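Protein CT_858 (Chlamydia trachomatis, PDB 3DOR) probably acts as a secreted serine-type endopeptidase of Chlamydia, built as a dimer with a PDZ domain and a peptidase family S41 domain. Local coordinates at residues 422-425 with 426-430; 411-414 with 415-418. All coordinates share one frame; numbering follows the deposited sequence.

Contact 1 of 2, residues 422-425 with 426-430. With SO4 (sulfate ion), chain N.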
loop_
_atom_site.group_PDB
_atom_site.type_symbol
_atom_site.label_atom_id
_atom_site.label_comp_id
_atom_site.label_asym_id
_atom_site.label_seq_id
_atom_site.Cartn_x
_atom_site.Cartn_y
_atom_site.Cartn_z
ATOM N N VAL B 422 -8.503 -3.252 22.672
ATOM C CA VAL B 422 -8.381 -4.152 21.535
ATOM C C VAL B 422 -7.736 -5.460 22.002
ATOM O O VAL B 422 -8.224 -6.548 21.695
ATOM C CB VAL B 422 -7.532 -3.525 20.401
ATOM C CG1 VAL B 422 -7.288 -4.546 19.289
ATOM C CG2 VAL B 422 -8.263 -2.321 19.832
ATOM N N LEU B 423 -6.647 -5.352 22.756
ATOM C CA LEU B 423 -5.960 -6.540 23.262
ATOM C C LEU B 423 -6.889 -7.354 24.163
ATOM O O LEU B 423 -6.857 -8.582 24.155
ATOM C CB LEU B 423 -4.713 -6.140 24.054
ATOM C CG LEU B 423 -3.551 -5.531 23.269
ATOM C CD1 LEU B 423 -2.480 -5.044 24.244
ATOM C CD2 LEU B 423 -2.975 -6.571 22.303
ATOM N N ASN B 424 -7.717 -6.656 24.937
ATOM C CA ASN B 424 -8.649 -7.317 25.842
ATOM C C ASN B 424 -9.712 -8.076 25.041
ATOM O O ASN B 424 -10.055 -9.209 25.374
ATOM C CB ASN B 424 -9.301 -6.288 26.771
ATOM C CG ASN B 424 -9.985 -6.930 27.965
ATOM O OD1 ASN B 424 -9.349 -7.624 28.760
ATOM N ND2 ASN B 424 -11.289 -6.705 28.095
ATOM N N CYS B 425 -10.228 -7.457 23.981
ATOM C CA CYS B 425 -11.229 -8.114 23.141
ATOM C C CYS B 425 -10.633 -9.347 22.487
ATOM O O CYS B 425 -11.271 -10.402 22.421
ATOM C CB CYS B 425 -11.724 -7.175 22.046
ATOM S SG CYS B 425 -12.837 -5.932 22.636
ATOM N N TRP B 426 -9.409 -9.205 21.991
ATOM C CA TRP B 426 -8.742 -10.318 21.340
ATOM C C TRP B 426 -8.578 -11.509 22.284
ATOM O O TRP B 426 -8.912 -12.633 21.929
ATOM C CB TRP B 426 -7.375 -9.882 20.808
ATOM C CG TRP B 426 -6.644 -10.967 20.073
ATOM C CD1 TRP B 426 -5.575 -11.692 20.526
ATOM C CD2 TRP B 426 -6.905 -11.428 18.739
ATOM N NE1 TRP B 426 -5.150 -12.571 19.554
ATOM C CE2 TRP B 426 -5.948 -12.428 18.448
ATOM C CE3 TRP B 426 -7.852 -11.091 17.763
ATOM C CZ2 TRP B 426 -5.908 -13.095 17.216
ATOM C CZ3 TRP B 426 -7.816 -11.752 16.537
ATOM C CH2 TRP B 426 -6.847 -12.744 16.276
ATOM N N SER B 427 -8.086 -11.264 23.490
ATOM C CA SER B 427 -7.879 -12.360 24.422
ATOM C C SER B 427 -9.177 -12.996 24.905
ATOM O O SER B 427 -9.162 -14.112 25.400
ATOM C CB SER B 427 -7.059 -11.897 25.624
ATOM O OG SER B 427 -7.841 -11.111 26.497
ATOM N N LYS B 428 -10.295 -12.290 24.758
ATOM C CA LYS B 428 -11.585 -12.815 25.187
ATOM C C LYS B 428 -12.333 -13.477 24.040
ATOM O O LYS B 428 -13.395 -14.053 24.248
ATOM C CB LYS B 428 -12.464 -11.702 25.765
ATOM C CG LYS B 428 -11.996 -11.128 27.094
ATOM C CD LYS B 428 -12.964 -10.053 27.557
ATOM C CE LYS B 428 -12.549 -9.444 28.884
ATOM N NZ LYS B 428 -13.453 -8.315 29.245
ATOM N N GLY B 429 -11.784 -13.399 22.833
ATOM C CA GLY B 429 -12.454 -14.001 21.691
ATOM C C GLY B 429 -13.554 -13.128 21.095
ATOM O O GLY B 429 -14.269 -13.547 20.184
ATOM N N ASP B 430 -13.693 -11.917 21.624
ATOM C CA ASP B 430 -14.688 -10.945 21.162
ATOM C C ASP B 430 -14.113 -10.288 19.901
ATOM O O ASP B 430 -13.829 -9.090 19.884
ATOM C CB ASP B 430 -14.899 -9.922 22.284
ATOM C CG ASP B 430 -15.902 -8.837 21.934
ATOM O OD1 ASP B 430 -16.815 -9.089 21.120
ATOM O OD2 ASP B 430 -15.781 -7.730 22.505
HETATM S S SO4 N . -11.771 -7.119 32.444
HETATM O O1 SO4 N . -11.541 -5.733 31.885
HETATM O O2 SO4 N . -12.978 -7.705 31.824
HETATM O O3 SO4 N . -10.623 -8.018 32.128
HETATM O O4 SO4 N . -11.918 -6.989 33.924
#
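C425 and D430 meet on the packed side of this helix end. SG of C425 lies 3.5 Å from OD2 of D430. With CG opposite the backbone N (chi1 179°), the D430 carboxylate reaches back beside that sulfur, and its OD2 accepts a hydrogen bond from the backbone N of T435. L370, T435 and I437 pack on C425. One turn further back, W426 N bonds to V422 O. The indole of W426 leads away from 422-425: its NE1 binds the carbonyl O of G192 of the second subunit, and I197 of that subunit packs on it. The chain leaves the helix by a Schellman motif. G429 has positive phi (82°). Two bonds close the motif: G429 N to W426 O at 3.1 Å, and D430 N to C425 O at 3.0 Å. The solvent side is looser. OG of S427 turns back to N424 O at 3.1 Å, tilted out of the carbonyl plane. K428 N makes two weak bonds, to N424 O and C425 O. The K428 side chain is extended beyond CG and runs across the side chain of N424. Its NZ donates a hydrogen bond to O2 of a sulfate ion at 2.7 Å.

Contact 2 of 2, residues 411-414 with 415-418. With SO4 (sulfate ion), chain P.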
loop_
_atom_site.group_PDB
_atom_site.type_symbol
_atom_site.label_atom_id
_atom_site.label_comp_id
_atom_site.label_asym_id
_atom_site.label_seq_id
_atom_site.Cartn_x
_atom_site.Cartn_y
_atom_site.Cartn_z
ATOM N N VAL B 411 -4.864 12.740 25.026
ATOM C CA VAL B 411 -4.837 12.045 23.754
ATOM C C VAL B 411 -3.974 10.794 23.880
ATOM O O VAL B 411 -4.374 9.713 23.433
ATOM C CB VAL B 411 -4.303 12.976 22.637
ATOM C CG1 VAL B 411 -4.001 12.185 21.379
ATOM C CG2 VAL B 411 -5.345 14.060 22.342
ATOM N N ALA B 412 -2.805 10.934 24.501
ATOM C CA ALA B 412 -1.909 9.794 24.689
ATOM C C ALA B 412 -2.624 8.727 25.509
ATOM O O ALA B 412 -2.566 7.547 25.185
ATOM C CB ALA B 412 -0.619 10.233 25.391
ATOM N N GLU B 413 -3.316 9.148 26.565
ATOM C CA GLU B 413 -4.044 8.213 27.408
ATOM C C GLU B 413 -5.171 7.526 26.645
ATOM O O GLU B 413 -5.459 6.357 26.892
ATOM C CB GLU B 413 -4.602 8.927 28.642
ATOM C CG GLU B 413 -3.521 9.368 29.625
ATOM C CD GLU B 413 -2.615 8.214 30.037
ATOM O OE1 GLU B 413 -3.152 7.142 30.389
ATOM O OE2 GLU B 413 -1.373 8.368 30.013
ATOM N N TYR B 414 -5.811 8.245 25.725
ATOM C CA TYR B 414 -6.883 7.653 24.927
ATOM C C TYR B 414 -6.297 6.558 24.049
ATOM O O TYR B 414 -6.858 5.469 23.947
ATOM C CB TYR B 414 -7.550 8.697 24.023
ATOM C CG TYR B 414 -8.632 9.527 24.674
ATOM C CD1 TYR B 414 -8.903 10.814 24.213
ATOM C CD2 TYR B 414 -9.419 9.020 25.715
ATOM C CE1 TYR B 414 -9.924 11.578 24.760
ATOM C CE2 TYR B 414 -10.447 9.780 26.273
ATOM C CZ TYR B 414 -10.694 11.062 25.784
ATOM O OH TYR B 414 -11.713 11.839 26.297
ATOM N N LEU B 415 -5.170 6.862 23.407
ATOM C CA LEU B 415 -4.512 5.910 22.521
ATOM C C LEU B 415 -4.078 4.642 23.265
ATOM O O LEU B 415 -4.194 3.533 22.736
ATOM C CB LEU B 415 -3.317 6.576 21.831
ATOM C CG LEU B 415 -3.695 7.679 20.834
ATOM C CD1 LEU B 415 -2.458 8.461 20.417
ATOM C CD2 LEU B 415 -4.371 7.062 19.625
ATOM N N LYS B 416 -3.594 4.799 24.492
ATOM C CA LYS B 416 -3.194 3.638 25.281
ATOM C C LYS B 416 -4.423 2.831 25.679
ATOM O O LYS B 416 -4.395 1.601 25.682
ATOM C CB LYS B 416 -2.411 4.078 26.517
ATOM C CG LYS B 416 -0.970 4.385 26.178
ATOM C CD LYS B 416 -0.413 5.559 26.948
ATOM C CE LYS B 416 -0.164 5.237 28.400
ATOM N NZ LYS B 416 0.678 6.319 28.998
ATOM N N SER B 417 -5.506 3.528 26.004
ATOM C CA SER B 417 -6.744 2.861 26.377
ATOM C C SER B 417 -7.239 2.051 25.171
ATOM O O SER B 417 -7.726 0.930 25.310
ATOM C CB SER B 417 -7.787 3.899 26.794
ATOM O OG SER B 417 -9.047 3.285 26.995
ATOM N N PHE B 418 -7.093 2.620 23.981
ATOM C CA PHE B 418 -7.504 1.937 22.761
ATOM C C PHE B 418 -6.759 0.608 22.626
ATOM O O PHE B 418 -7.360 -0.430 22.357
ATOM C CB PHE B 418 -7.198 2.811 21.538
ATOM C CG PHE B 418 -7.436 2.120 20.220
ATOM C CD1 PHE B 418 -8.713 2.059 19.671
ATOM C CD2 PHE B 418 -6.385 1.514 19.539
ATOM C CE1 PHE B 418 -8.947 1.411 18.464
ATOM C CE2 PHE B 418 -6.604 0.860 18.332
ATOM C CZ PHE B 418 -7.896 0.808 17.790
HETATM S S SO4 P . -8.998 0.945 29.816
HETATM O O1 SO4 P . -10.218 0.918 28.932
HETATM O O2 SO4 P . -8.371 2.307 29.724
HETATM O O3 SO4 P . -9.355 0.712 31.258
HETATM O O4 SO4 P . -8.084 -0.142 29.353
#
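V411 and L415 touch one turn apart on helix 409-428, within the region assigned to peptidase family S41. The backbone shows regular alpha-helical i to i+4 bonding. L415 N bonds to V411 O, K416 N to A412 O and S417 N to E413 O. The last of the four bonds runs from F418 N to Y414 O, at 2.9 Å.

The apolar contacts lie on the buried face. CG1 of V411 and CD1 of L415 are 4.1 Å apart, and the two side chains run alongside each other in the same direction. L415 also meets W381 of helix 372-384 and L398 of helix 391-398. F442 packs on V411. On the same stretch, S394 of helix 391-398 touches A412. These neighbours tie this part of the helix to two other helices and a loop.

Two hydroxyls turn to other partners. The hydroxyl of Y414 is hydrogen-bonded to NE2 of H446. OG of S417 is hydrogen-bonded to NE2 of Q421. The same OG donates to O2 of a sulfate ion at 3.0 Å. This ion was probably picked up from the crystallisation medium.

The charged contact is a salt bridge between residues three apart. Both side chains bend to meet: E413 at chi2 (-54°), K416 at chi2 and chi3. On the way, CD of K416 passes 3.4 Å from A412 O, so its aliphatic part lies against the helix backbone. L382 and L385 touch the same lysine. NZ of K416 donates to OE2 of E413 at 3.1 Å, from the syn side but 33° out of the carboxylate plane.

How the contacts relate
Contact 2 lies wholly on helix 409-428, in its N-terminal half. Contact 1 takes in the last turn of the same helix and the exit from it. They follow in series along the chain, with centres about 17 Å apart. Both are partly buried. None of the residues in contact 2 is fully exposed, while three are in contact 1. Helix 372-384 packs on both, and helix 391-398 is a neighbour of contact 2. Contact 2 has regular backbone bonds and a salt bridge. In contact 1 the bonds stay regular up to S427, then K428 N makes two weak ones and D430 N a bent one. Contact 1 also reaches the second subunit. Each binds a sulfate, through a lysine in contact 1 and a serine in contact 2.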